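Quinone oxidoreductase (Coxiella burnetii, PDB 3TQH) binds NADPH and probably uses it to reduce quinones, as a member of the medium-chain dehydrogenase/reductase family. Local coordinates at residues A[9-14]-A[22-27]; A[26-31]-A[109-114]; A[34-39]-A[84-89]; A[77-82]-A[93-98]; A[121-126]-A[281-286]. All coordinates share one frame; numbering follows the deposited sequence.

Interaction 1: A[9-14]-A[22-27]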
# COMPACT_ATOMS: atom_id res chain seq x y z
N ALA A 9 13.40 16.81 -5.64
CA ALA A 9 12.37 16.16 -4.83
C ALA A 9 11.01 16.85 -5.00
O ALA A 9 10.95 18.05 -5.27
CB ALA A 9 12.77 16.16 -3.38
N ILE A 10 9.93 16.08 -4.87
CA ILE A 10 8.59 16.64 -4.91
C ILE A 10 8.23 17.13 -3.52
O ILE A 10 8.35 16.40 -2.55
CB ILE A 10 7.53 15.60 -5.37
CG1 ILE A 10 7.74 15.24 -6.85
CG2 ILE A 10 6.11 16.14 -5.15
CD1 ILE A 10 7.45 16.37 -7.82
N GLN A 11 7.82 18.39 -3.42
CA GLN A 11 7.32 18.92 -2.16
C GLN A 11 6.00 19.61 -2.38
O GLN A 11 5.61 19.88 -3.51
CB GLN A 11 8.33 19.89 -1.55
CG GLN A 11 9.44 19.17 -0.80
CD GLN A 11 10.54 20.09 -0.29
OE1 GLN A 11 11.56 19.61 0.19
NE2 GLN A 11 10.34 21.40 -0.40
N PHE A 12 5.29 19.87 -1.28
CA PHE A 12 4.12 20.73 -1.31
C PHE A 12 4.23 21.72 -0.15
O PHE A 12 4.70 21.36 0.93
CB PHE A 12 2.82 19.92 -1.29
CG PHE A 12 2.60 19.11 -0.03
CD1 PHE A 12 1.64 19.49 0.90
CD2 PHE A 12 3.31 17.94 0.20
CE1 PHE A 12 1.42 18.75 2.06
CE2 PHE A 12 3.10 17.19 1.36
CZ PHE A 12 2.15 17.60 2.29
N ASP A 13 3.81 22.96 -0.39
CA ASP A 13 3.89 24.03 0.59
C ASP A 13 2.58 24.21 1.36
O ASP A 13 2.56 24.80 2.43
CB ASP A 13 4.24 25.35 -0.10
CG ASP A 13 5.62 25.33 -0.75
OD1 ASP A 13 6.17 24.22 -0.94
OD2 ASP A 13 6.15 26.41 -1.08
N GLN A 14 1.49 23.70 0.80
CA GLN A 14 0.17 23.86 1.39
C GLN A 14 -0.68 22.65 1.07
O GLN A 14 -0.47 22.00 0.04
CB GLN A 14 -0.50 25.13 0.86
CG GLN A 14 -0.55 25.21 -0.67
CD GLN A 14 -1.07 26.55 -1.18
OE1 GLN A 14 -2.23 26.91 -0.97
NE2 GLN A 14 -0.21 27.28 -1.88
N LYS A 22 5.22 20.23 -6.32
CA LYS A 22 6.25 20.91 -7.11
C LYS A 22 7.54 20.11 -7.13
O LYS A 22 7.94 19.53 -6.12
CB LYS A 22 6.55 22.30 -6.53
CG LYS A 22 5.33 23.07 -6.05
CD LYS A 22 5.70 24.49 -5.62
CE LYS A 22 6.37 24.51 -4.25
NZ LYS A 22 7.18 25.75 -4.05
N LEU A 23 8.19 20.07 -8.29
CA LEU A 23 9.54 19.52 -8.40
C LEU A 23 10.49 20.62 -7.96
O LEU A 23 10.54 21.68 -8.57
CB LEU A 23 9.85 19.08 -9.84
CG LEU A 23 11.12 18.25 -10.06
CD1 LEU A 23 11.01 16.90 -9.39
CD2 LEU A 23 11.41 18.09 -11.54
N VAL A 24 11.22 20.36 -6.88
CA VAL A 24 11.98 21.39 -6.17
C VAL A 24 13.41 20.93 -5.92
O VAL A 24 13.67 19.74 -5.71
CB VAL A 24 11.28 21.73 -4.82
CG1 VAL A 24 12.26 22.21 -3.77
CG2 VAL A 24 10.18 22.75 -5.03
N ASP A 25 14.34 21.88 -5.97
CA ASP A 25 15.71 21.64 -5.53
C ASP A 25 15.76 21.73 -4.01
O ASP A 25 15.26 22.69 -3.42
CB ASP A 25 16.67 22.67 -6.14
CG ASP A 25 17.08 22.33 -7.56
OD1 ASP A 25 17.08 21.12 -7.91
OD2 ASP A 25 17.41 23.26 -8.31
N THR A 26 16.36 20.72 -3.39
CA THR A 26 16.37 20.62 -1.94
C THR A 26 17.62 19.85 -1.49
O THR A 26 18.19 19.10 -2.27
CB THR A 26 15.09 19.90 -1.44
OG1 THR A 26 14.67 20.47 -0.19
CG2 THR A 26 15.31 18.39 -1.31
N PRO A 27 18.05 20.05 -0.23
CA PRO A 27 19.24 19.35 0.26
C PRO A 27 19.04 17.84 0.41
O PRO A 27 17.90 17.37 0.54
CB PRO A 27 19.48 19.97 1.64
CG PRO A 27 18.49 21.06 1.79
CD PRO A 27 17.39 20.80 0.85

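Interaction 2: A[26-31]-A[109-114]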
# COMPACT_ATOMS: atom_id res chain seq x y z
N THR A 26 16.36 20.72 -3.39
CA THR A 26 16.37 20.62 -1.94
C THR A 26 17.62 19.85 -1.49
O THR A 26 18.19 19.10 -2.27
CB THR A 26 15.09 19.90 -1.44
OG1 THR A 26 14.67 20.47 -0.19
CG2 THR A 26 15.31 18.39 -1.31
N PRO A 27 18.05 20.05 -0.23
CA PRO A 27 19.24 19.35 0.26
C PRO A 27 19.04 17.84 0.41
O PRO A 27 17.90 17.37 0.54
CB PRO A 27 19.48 19.97 1.64
CG PRO A 27 18.49 21.06 1.79
CD PRO A 27 17.39 20.80 0.85
N THR A 28 20.15 17.10 0.39
CA THR A 28 20.10 15.67 0.66
C THR A 28 19.74 15.49 2.13
O THR A 28 20.14 16.30 2.96
CB THR A 28 21.44 14.96 0.34
OG1 THR A 28 22.53 15.74 0.85
CG2 THR A 28 21.62 14.79 -1.16
N PRO A 29 18.97 14.44 2.44
CA PRO A 29 18.64 14.15 3.84
C PRO A 29 19.87 13.98 4.72
O PRO A 29 20.89 13.45 4.27
CB PRO A 29 17.88 12.83 3.76
CG PRO A 29 17.35 12.77 2.39
CD PRO A 29 18.30 13.51 1.52
N GLU A 30 19.77 14.44 5.96
CA GLU A 30 20.76 14.10 6.98
C GLU A 30 20.52 12.66 7.42
O GLU A 30 19.39 12.18 7.39
CB GLU A 30 20.63 15.04 8.18
CG GLU A 30 20.95 16.50 7.86
CD GLU A 30 20.55 17.46 8.97
OE1 GLU A 30 19.41 17.36 9.47
OE2 GLU A 30 21.38 18.31 9.34
N TYR A 31 21.58 11.98 7.80
CA TYR A 31 21.45 10.63 8.34
C TYR A 31 22.29 10.51 9.60
O TYR A 31 23.40 11.02 9.67
CB TYR A 31 21.84 9.56 7.30
CG TYR A 31 23.23 9.73 6.72
CD1 TYR A 31 23.44 10.49 5.57
CD2 TYR A 31 24.34 9.14 7.33
CE1 TYR A 31 24.71 10.65 5.04
CE2 TYR A 31 25.61 9.30 6.81
CZ TYR A 31 25.79 10.05 5.67
OH TYR A 31 27.05 10.22 5.15
N ALA A 109 11.66 11.46 -4.53
CA ALA A 109 12.94 12.17 -4.44
C ALA A 109 14.11 11.29 -4.88
O ALA A 109 13.99 10.08 -4.95
CB ALA A 109 13.16 12.66 -3.02
N GLU A 110 15.23 11.92 -5.18
CA GLU A 110 16.41 11.22 -5.68
C GLU A 110 17.21 10.52 -4.58
O GLU A 110 17.95 9.57 -4.86
CB GLU A 110 17.30 12.21 -6.43
CG GLU A 110 16.69 12.76 -7.71
CD GLU A 110 17.61 13.72 -8.45
OE1 GLU A 110 18.33 14.51 -7.79
OE2 GLU A 110 17.60 13.70 -9.70
N TYR A 111 17.07 10.99 -3.34
CA TYR A 111 17.75 10.39 -2.19
C TYR A 111 16.82 10.31 -0.99
O TYR A 111 16.03 11.23 -0.75
CB TYR A 111 19.00 11.19 -1.80
CG TYR A 111 20.05 11.23 -2.88
CD1 TYR A 111 21.08 10.28 -2.92
CD2 TYR A 111 20.03 12.21 -3.87
CE1 TYR A 111 22.05 10.31 -3.92
CE2 TYR A 111 20.98 12.24 -4.87
CZ TYR A 111 21.99 11.30 -4.89
OH TYR A 111 22.94 11.34 -5.88
N VAL A 112 16.91 9.21 -0.25
CA VAL A 112 16.19 9.08 1.01
C VAL A 112 17.11 8.61 2.13
O VAL A 112 18.14 7.99 1.88
CB VAL A 112 14.99 8.11 0.91
CG1 VAL A 112 14.00 8.62 -0.12
CG2 VAL A 112 15.45 6.69 0.58
N CYS A 113 16.73 8.94 3.35
CA CYS A 113 17.39 8.43 4.55
C CYS A 113 16.55 7.28 5.07
O CYS A 113 15.32 7.37 5.10
CB CYS A 113 17.49 9.54 5.60
SG CYS A 113 18.00 9.00 7.24
N ALA A 114 17.20 6.19 5.47
CA ALA A 114 16.49 5.02 5.98
C ALA A 114 17.28 4.28 7.06
O ALA A 114 18.51 4.32 7.10
CB ALA A 114 16.15 4.08 4.85

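Interaction 3: A[34-39]-A[84-89]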
# COMPACT_ATOMS: atom_id res chain seq x y z
N ASN A 34 23.31 5.54 12.90
CA ASN A 34 22.63 4.24 12.69
C ASN A 34 21.68 4.22 11.48
O ASN A 34 20.88 3.30 11.34
CB ASN A 34 21.90 3.78 13.97
CG ASN A 34 20.77 4.72 14.40
OD1 ASN A 34 20.39 5.64 13.68
ND2 ASN A 34 20.24 4.47 15.59
N GLN A 35 21.79 5.22 10.61
CA GLN A 35 20.99 5.29 9.39
C GLN A 35 21.88 5.29 8.15
O GLN A 35 23.11 5.23 8.26
CB GLN A 35 20.10 6.54 9.42
CG GLN A 35 19.12 6.56 10.58
CD GLN A 35 18.21 7.77 10.54
OE1 GLN A 35 17.02 7.65 10.30
NE2 GLN A 35 18.78 8.95 10.77
N MSE A 36 21.27 5.35 6.97
CA MSE A 36 22.01 5.35 5.70
C MSE A 36 21.38 6.31 4.69
O MSE A 36 20.24 6.73 4.85
CB MSE A 36 22.05 3.93 5.11
CG MSE A 36 20.68 3.35 4.77
SE MSE A 36 20.63 1.40 4.71
CE MSE A 36 21.39 1.01 6.46
N LEU A 37 22.15 6.66 3.66
CA LEU A 37 21.64 7.46 2.55
C LEU A 37 21.52 6.56 1.31
O LEU A 37 22.46 5.86 0.95
CB LEU A 37 22.58 8.63 2.26
CG LEU A 37 22.06 9.71 1.29
CD1 LEU A 37 20.89 10.48 1.89
CD2 LEU A 37 23.18 10.65 0.91
N ILE A 38 20.35 6.60 0.68
CA ILE A 38 20.03 5.74 -0.46
C ILE A 38 19.82 6.57 -1.72
O ILE A 38 19.05 7.52 -1.71
CB ILE A 38 18.71 4.96 -0.22
CG1 ILE A 38 18.72 4.23 1.13
CG2 ILE A 38 18.46 3.97 -1.35
CD1 ILE A 38 19.77 3.16 1.24
N LYS A 39 20.49 6.20 -2.81
CA LYS A 39 20.17 6.74 -4.13
C LYS A 39 18.92 6.02 -4.64
O LYS A 39 18.95 4.81 -4.87
CB LYS A 39 21.33 6.54 -5.10
CG LYS A 39 21.08 7.05 -6.52
CD LYS A 39 22.07 6.47 -7.54
CE LYS A 39 23.41 7.18 -7.52
NZ LYS A 39 24.20 6.90 -8.76
N SER A 84 28.21 5.56 10.88
CA SER A 84 29.34 4.91 11.54
C SER A 84 28.97 3.58 12.21
O SER A 84 29.80 2.67 12.28
CB SER A 84 29.93 5.85 12.59
OG SER A 84 30.03 7.17 12.10
N ASP A 85 27.74 3.46 12.70
CA ASP A 85 27.33 2.32 13.53
C ASP A 85 26.42 1.29 12.83
O ASP A 85 25.88 0.40 13.49
CB ASP A 85 26.64 2.84 14.80
CG ASP A 85 27.59 3.61 15.71
OD1 ASP A 85 28.82 3.56 15.50
OD2 ASP A 85 27.10 4.28 16.64
N VAL A 86 26.28 1.38 11.51
CA VAL A 86 25.49 0.40 10.75
C VAL A 86 26.35 -0.82 10.42
O VAL A 86 27.38 -0.69 9.75
CB VAL A 86 24.91 1.00 9.45
CG1 VAL A 86 24.11 -0.04 8.70
CG2 VAL A 86 24.06 2.23 9.75
N ASN A 87 25.92 -2.00 10.86
CA ASN A 87 26.75 -3.22 10.82
C ASN A 87 26.49 -4.15 9.63
O ASN A 87 27.44 -4.70 9.06
CB ASN A 87 26.59 -4.02 12.12
CG ASN A 87 27.54 -3.57 13.22
OD1 ASN A 87 27.97 -4.37 14.04
ND2 ASN A 87 27.86 -2.28 13.24
N ASN A 88 25.22 -4.35 9.29
CA ASN A 88 24.82 -5.41 8.35
C ASN A 88 24.53 -4.95 6.91
O ASN A 88 24.24 -5.79 6.05
CB ASN A 88 23.59 -6.16 8.90
CG ASN A 88 23.96 -7.26 9.91
OD1 ASN A 88 25.13 -7.56 10.14
ND2 ASN A 88 22.93 -7.85 10.52
N VAL A 89 24.60 -3.65 6.65
CA VAL A 89 24.45 -3.12 5.29
C VAL A 89 25.83 -2.69 4.74
O VAL A 89 26.71 -2.32 5.50
CB VAL A 89 23.48 -1.93 5.26
CG1 VAL A 89 23.11 -1.57 3.82
CG2 VAL A 89 22.22 -2.26 6.05

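Interaction 4: A[77-82]-A[93-98]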
# COMPACT_ATOMS: atom_id res chain seq x y z
N GLY A 77 16.31 1.25 -4.27
CA GLY A 77 17.54 1.96 -4.63
C GLY A 77 18.86 1.38 -4.13
O GLY A 77 18.93 0.23 -3.70
N GLU A 78 19.91 2.20 -4.20
CA GLU A 78 21.27 1.79 -3.86
C GLU A 78 21.78 2.57 -2.65
O GLU A 78 21.60 3.78 -2.57
CB GLU A 78 22.19 2.02 -5.06
CG GLU A 78 23.62 1.48 -4.89
CD GLU A 78 24.54 1.82 -6.07
OE1 GLU A 78 24.18 2.70 -6.90
OE2 GLU A 78 25.64 1.21 -6.17
N VAL A 79 22.42 1.86 -1.71
CA VAL A 79 23.03 2.49 -0.54
C VAL A 79 24.30 3.22 -0.95
O VAL A 79 25.21 2.62 -1.52
CB VAL A 79 23.37 1.45 0.55
CG1 VAL A 79 24.04 2.13 1.74
CG2 VAL A 79 22.11 0.71 0.99
N ILE A 80 24.34 4.52 -0.67
CA ILE A 80 25.44 5.38 -1.12
C ILE A 80 26.32 5.83 0.03
O ILE A 80 27.53 5.93 -0.12
CB ILE A 80 24.89 6.62 -1.87
CG1 ILE A 80 24.30 6.21 -3.21
CG2 ILE A 80 25.97 7.66 -2.10
CD1 ILE A 80 25.27 5.48 -4.11
N GLU A 81 25.71 6.13 1.17
CA GLU A 81 26.44 6.49 2.38
C GLU A 81 25.88 5.72 3.56
O GLU A 81 24.69 5.40 3.60
CB GLU A 81 26.39 8.01 2.61
CG GLU A 81 26.98 8.81 1.43
CD GLU A 81 27.10 10.31 1.68
OE1 GLU A 81 27.52 10.73 2.78
OE2 GLU A 81 26.81 11.08 0.74
N LEU A 82 26.75 5.39 4.51
CA LEU A 82 26.39 4.64 5.70
C LEU A 82 26.84 5.37 6.95
O LEU A 82 27.90 6.00 6.97
CB LEU A 82 27.04 3.25 5.68
CG LEU A 82 26.23 2.10 5.09
CD1 LEU A 82 27.02 0.80 5.14
CD2 LEU A 82 24.92 1.94 5.83
N ASP A 93 24.95 -1.83 -1.89
CA ASP A 93 23.86 -2.81 -1.77
C ASP A 93 22.58 -2.26 -2.41
O ASP A 93 22.26 -1.09 -2.25
CB ASP A 93 23.57 -3.16 -0.31
CG ASP A 93 24.60 -4.12 0.29
OD1 ASP A 93 25.51 -4.61 -0.42
OD2 ASP A 93 24.50 -4.39 1.50
N LYS A 94 21.88 -3.12 -3.15
CA LYS A 94 20.58 -2.77 -3.71
C LYS A 94 19.53 -3.11 -2.67
O LYS A 94 19.47 -4.25 -2.18
CB LYS A 94 20.34 -3.53 -5.01
CG LYS A 94 21.40 -3.25 -6.09
CD LYS A 94 21.15 -4.05 -7.38
CE LYS A 94 22.26 -3.81 -8.42
NZ LYS A 94 22.37 -4.92 -9.40
N VAL A 95 18.70 -2.13 -2.32
CA VAL A 95 17.75 -2.28 -1.22
C VAL A 95 16.34 -1.81 -1.56
O VAL A 95 16.13 -1.05 -2.51
CB VAL A 95 18.22 -1.52 0.05
CG1 VAL A 95 19.54 -2.11 0.56
CG2 VAL A 95 18.35 -0.03 -0.24
N MSE A 96 15.39 -2.25 -0.74
CA MSE A 96 13.98 -1.93 -0.92
C MSE A 96 13.34 -1.84 0.46
O MSE A 96 13.71 -2.58 1.38
CB MSE A 96 13.29 -3.01 -1.75
CG MSE A 96 13.64 -4.43 -1.32
SE MSE A 96 12.65 -5.82 -2.26
CE MSE A 96 10.83 -5.16 -1.98
N GLY A 97 12.39 -0.93 0.61
CA GLY A 97 11.72 -0.78 1.88
C GLY A 97 10.91 0.48 2.02
O GLY A 97 10.40 1.02 1.03
N ILE A 98 10.79 0.93 3.27
CA ILE A 98 9.96 2.06 3.65
C ILE A 98 10.86 3.10 4.30
O ILE A 98 11.72 2.75 5.11
CB ILE A 98 8.88 1.66 4.70
CG1 ILE A 98 8.07 0.46 4.23
CG2 ILE A 98 7.95 2.83 4.99
CD1 ILE A 98 7.30 0.72 2.99

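Interaction 5: A[121-126]-A[281-286]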
# COMPACT_ATOMS: atom_id res chain seq x y z
N GLN A 121 17.47 -6.40 1.51
CA GLN A 121 18.21 -6.54 0.26
C GLN A 121 17.21 -6.85 -0.84
O GLN A 121 16.39 -7.75 -0.68
CB GLN A 121 19.23 -7.68 0.34
CG GLN A 121 20.31 -7.53 1.41
CD GLN A 121 21.28 -6.39 1.12
OE1 GLN A 121 21.83 -6.28 0.02
NE2 GLN A 121 21.50 -5.53 2.11
N LYS A 122 17.24 -6.09 -1.94
CA LYS A 122 16.45 -6.43 -3.12
C LYS A 122 17.01 -7.72 -3.73
O LYS A 122 18.21 -7.84 -3.94
CB LYS A 122 16.49 -5.31 -4.17
CG LYS A 122 15.64 -5.61 -5.42
CD LYS A 122 15.85 -4.59 -6.55
CE LYS A 122 17.13 -4.82 -7.35
NZ LYS A 122 17.17 -6.13 -8.04
N LEU A 123 16.13 -8.68 -3.99
CA LEU A 123 16.51 -9.89 -4.72
C LEU A 123 16.93 -9.52 -6.14
O LEU A 123 16.39 -8.58 -6.72
CB LEU A 123 15.36 -10.90 -4.73
CG LEU A 123 15.12 -11.61 -3.39
CD1 LEU A 123 13.79 -12.33 -3.39
CD2 LEU A 123 16.26 -12.57 -3.08
N GLU A 124 17.90 -10.24 -6.69
CA GLU A 124 18.45 -9.92 -8.02
C GLU A 124 17.37 -9.96 -9.11
O GLU A 124 17.34 -9.09 -9.99
CB GLU A 124 19.63 -10.84 -8.37
CG GLU A 124 19.96 -11.00 -9.87
CD GLU A 124 20.45 -9.72 -10.56
OE1 GLU A 124 20.15 -8.59 -10.10
OE2 GLU A 124 21.15 -9.85 -11.60
N LYS A 125 16.49 -10.96 -9.05
CA LYS A 125 15.45 -11.15 -10.07
C LYS A 125 14.40 -10.04 -10.08
O LYS A 125 13.74 -9.83 -11.10
CB LYS A 125 14.77 -12.50 -9.89
CG LYS A 125 15.67 -13.69 -10.14
CD LYS A 125 15.84 -13.99 -11.62
CE LYS A 125 14.64 -14.75 -12.18
NZ LYS A 125 14.89 -15.24 -13.56
N LEU A 126 14.24 -9.34 -8.96
CA LEU A 126 13.31 -8.21 -8.86
C LEU A 126 13.86 -6.98 -9.57
O LEU A 126 15.02 -6.62 -9.36
CB LEU A 126 13.05 -7.84 -7.39
CG LEU A 126 12.12 -8.70 -6.53
CD1 LEU A 126 12.09 -8.16 -5.09
CD2 LEU A 126 10.72 -8.71 -7.11
N LEU A 281 8.33 -14.53 -3.68
CA LEU A 281 7.17 -14.90 -4.50
C LEU A 281 7.18 -14.15 -5.82
O LEU A 281 6.99 -14.74 -6.87
CB LEU A 281 5.85 -14.61 -3.76
CG LEU A 281 5.49 -15.44 -2.53
CD1 LEU A 281 4.11 -15.02 -2.02
CD2 LEU A 281 5.53 -16.94 -2.81
N VAL A 282 7.41 -12.84 -5.75
CA VAL A 282 7.43 -12.02 -6.97
C VAL A 282 8.56 -12.43 -7.91
O VAL A 282 8.36 -12.50 -9.12
CB VAL A 282 7.55 -10.52 -6.66
CG1 VAL A 282 7.55 -9.71 -7.95
CG2 VAL A 282 6.42 -10.07 -5.75
N SER A 283 9.74 -12.71 -7.36
CA SER A 283 10.88 -13.14 -8.17
C SER A 283 10.68 -14.52 -8.80
O SER A 283 11.21 -14.79 -9.86
CB SER A 283 12.17 -13.13 -7.35
OG SER A 283 12.07 -13.97 -6.21
N GLU A 284 9.90 -15.37 -8.13
CA GLU A 284 9.61 -16.72 -8.63
C GLU A 284 8.35 -16.79 -9.52
O GLU A 284 7.86 -17.88 -9.82
CB GLU A 284 9.48 -17.70 -7.44
CG GLU A 284 10.79 -17.92 -6.67
CD GLU A 284 10.63 -18.75 -5.40
OE1 GLU A 284 9.51 -18.83 -4.85
OE2 GLU A 284 11.64 -19.33 -4.95
N ASP A 285 7.85 -15.62 -9.94
CA ASP A 285 6.61 -15.52 -10.72
C ASP A 285 5.42 -16.22 -10.05
O ASP A 285 4.55 -16.78 -10.72
CB ASP A 285 6.81 -16.02 -12.17
CG ASP A 285 7.67 -15.08 -13.03
OD1 ASP A 285 7.99 -13.95 -12.60
OD2 ASP A 285 8.03 -15.47 -14.17
N LYS A 286 5.38 -16.19 -8.72
CA LYS A 286 4.29 -16.79 -7.93
C LYS A 286 3.32 -15.73 -7.40
O LYS A 286 2.26 -16.06 -6.89
CB LYS A 286 4.86 -17.60 -6.76
CG LYS A 286 5.67 -18.83 -7.20
CD LYS A 286 6.12 -19.68 -6.00
CE LYS A 286 5.01 -20.60 -5.48
NZ LYS A 286 4.86 -21.87 -6.26

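Interaction 1: A[9-14]-A[22-27]
Four backbone hydrogen bonds join Ala9 to Val24 and Gln11 to Lys22, pairing strands 6-12 and 21-27 as an antiparallel beta hairpin. Ala9 and Val24 use both N and O on each other, the shorter bond running from Val24 N to Ala9 O at 2.8 Å. Gln11 and Lys22 do the same, with Gln11 N lying in the plane of the Lys22 carbonyl, 2.9 Å from its O. Lys22 O takes a further, weaker contact from Ile10 CA at 3.2 Å. Between these pairs, Ile10 and Leu23 form a non-hydrogen-bonded pair whose CD1 methyls meet at 3.9 Å, while on the other edge of strand 6-12 Ile10 is backbone-bonded to Tyr108 and Phe12 to Ser69.

On the face carrying Ala9, Gln11, Lys22 and Val24, side-chain polar groups also find partners. The extended Gln11 chain passes across Val24 and accepts a bond at OE1 from Thr26 OG1 (3.2 Å), the hydroxyl approaching from a tilt of 31° to the amide plane. Nearby, the Lys22 chain turns about its CG-CD bond (chi3 -77°), which brings NZ to 3.2 Å from Asp13 OD2, above the carboxylate plane. This salt bridge is at the exposed end of the hairpin, where water probably weakens it. The chemistry implies a pairing fixed mainly by backbone bonds, with surface polar bonds added at its margins.

Interaction 2: A[26-31]-A[109-114]
Thr28 is the first residue of segment 26-31 to touch strand 111-114: its CG2 lies 4.1 Å from CD2 of Tyr111, the two side chains running side by side and pointing the same way. The methyl approaches the ring obliquely. Thr28 OG1 sits between the backbone N and the carbonyl carbon (chi1 44°) and is bonded to Lys5 O, so the hydroxyl is engaged with the first modelled residue while the methyl is left for the tyrosine.

Pro29 follows and bears on three successive residues. Its CD is 4.1 Å from Tyr111 CB, its CG is 3.7 Å from Tyr111 O and also near Val112 CA, and its CB meets Cys113 CB at 3.8 Å. The pyrrolidine ring thus lies along the strand, crossing the Tyr111 side chain at about a right angle, and its other neighbours include Leu37.

At Glu30 the backbone makes the contact, with its O 3.5 Å from Cys113 SG. The sulfur, swung opposite the backbone N (chi1 169°), also reaches Tyr31 CB at 3.9 Å. From there the tyrosine ring leads away from the strand, and its OH is hydrogen-bonded to Glu81 OE1 on strand 74-82.

No clear hydrogen bond links the two segments, so the chain here packs over the sheet without extending it. Such a connection, leading from the N-terminal hairpin across strand 111-114 toward strand 36-44, belongs to the GroES-like domain of medium-chain dehydrogenases.

Interaction 3: A[34-39]-A[84-89]
The loop that joins strands 74-82 and 94-98 folds back over the start of strand 36-44, and within residues 84-89, Val86 and Val89 meet it. Val86 straddles the entry to the strand with its two methyls. CG2 rests on the backbone, 3.6 Å from Asn34 C and 3.5 Å from Gln35 O, whereas CG1 turns to the selenomethionine at position 36 and lies 3.7 Å from Met36 CE. The valine thereby touches both the main chain and the side chain of the opposing segment.

Strands 36-44, 74-82 and 94-98 belong to the curled sheet of the GroES-like domain, and the 84-89 loop lies at one end of it. Strand 36-44 is bonded on one edge to strand 74-82, through Leu37, and on the other to strand 111-114, where Met36 is backbone-bonded to Ala114. The loop therefore approaches a strand that already has sheet neighbours on both edges, and it does so with apolar side chains.

Met36 carries the inner part of the contact. Its CG stands between the backbone N and the carbonyl carbon (chi1 62°), and a bend at chi3 (53°) turns the terminal methyl toward the loop. There CE lies 3.4 Å from Val89 CG2, with the selenium farther back, 4.0 Å from Val89 CG1. The Met36 side chain crosses both valines at about a right angle, its CE meeting Val86 CG1 as well as Val89 CG2. Leu82 and Pro116 also pack against Met36.

Interaction 4: A[77-82]-A[93-98]
Gly77 and Val95 form the hydrogen-bonded antiparallel pair of the beta hairpin made by strands 74-82 and 94-98, part of the curled sheet of the GroES-like domain. Two bonds close this pair, from Val95 N to Gly77 O at 2.7 Å and from Gly77 N to Val95 O at 2.9 Å. The former is nearly straight, with an angle of 175° at the hydrogen. A third bond, Val79 N to Asp93 O at 3.0 Å, continues the pairing toward the connecting loop.

The close-packed side is the one bearing the valines. Val79 and Val95 cross at about a right angle, and Ile38, Phe75 and Val89 add apolar neighbours around them. Val79 CG2, set beside its backbone N, reaches both Val95 CG1 and the Asp93 carbonyl oxygen.

The opposite face is looser and turned to solvent. Glu78 and Lys94 make a non-hydrogen-bonded pair there, yet their long side chains do not meet; Glu78 CG, anti to the backbone N (chi1 -174°), lies 3.9 Å from Asp93 O, and the rest of the chain runs on extended. The backbone here is held by the flanking N-H...O bonds, and two CA-H...O contacts add to them, Lys94 CA with Gly77 O and Glu78 CA with Asp93 O. Asp93 itself directs OD2 to Asn90 N and Gln121 NE2. Farther along, a classic beta bulge sets Ile80 and Glu81 together against Leu37. On the valine side, Val95 CG2 comes to rest 3.5 Å from Gly77 O.

Interaction 5: A[121-126]-A[281-286]
Leu126 meets Val282 where the type I beta turn of residues 123-126, which follows strand 119-121, packs against the C-terminal end of helix 272-283. From CB, the Leu126 side chain runs to CG, placed opposite the carbonyl carbon (chi1 -77°), and forks there. CD1 goes to Met96 SE on strand 94-98. CD2 takes the other direction and touches the helix, 3.4 Å from Val282 CG1 and 3.7 Å from Val282 CB, with Ser283 N a little beyond at 4.1 Å. The leucine thus bridges the sheet and the helix, crossing Val282 at about a right angle; Leu134 and Ile289 pack on Val282 as well.

Ser283 faces the rest of the turn. Its CB lies 3.7 Å from Lys125 CB, while the Lys125 chain bends at chi2 and chi3 and carries its amino group away. Ser283 OG is bonded back to Lys280 O within its own helix, and Leu123 CD1 packs against it at 3.7 Å.

Both partners are held in shape internally. Leu123 O accepts Leu126 N, closing the turn, and also Lys122 NZ, the two donors arriving from opposite faces of the carbonyl plane. The helix ends in a Schellman motif with Asp285, at positive phi, as the C-prime residue: Lys286 N bonds to Leu281 O and Asp285 N to Val282 O. Lys122 NZ makes a second bond to the turn, 2.6 Å to Leu126 O and in the plane of that carbonyl.

In the fold
Interactions 2, 3 and 4 lie on one side of the chain's centre. Interactions 1 and 2 share Thr26 and Pro27, their centres about 12 Å apart, so the N-terminal hairpin leads directly into the segment packed on strand 111-114. Interactions 3 and 4 are nested within the loop that interaction 2 closes and alternate along the chain; their centres are about 9 Å apart, and all three reach the sheet containing strands 36-44, 74-82, 94-98 and 111-114. Interaction 5, its centre about 16 Å from that of interaction 4, touches it through Lys94 and Lys122. None lies at the NADPH site; four of them join parts of the N-terminal, GroES-like region, and the fifth ties it to helix 272-283.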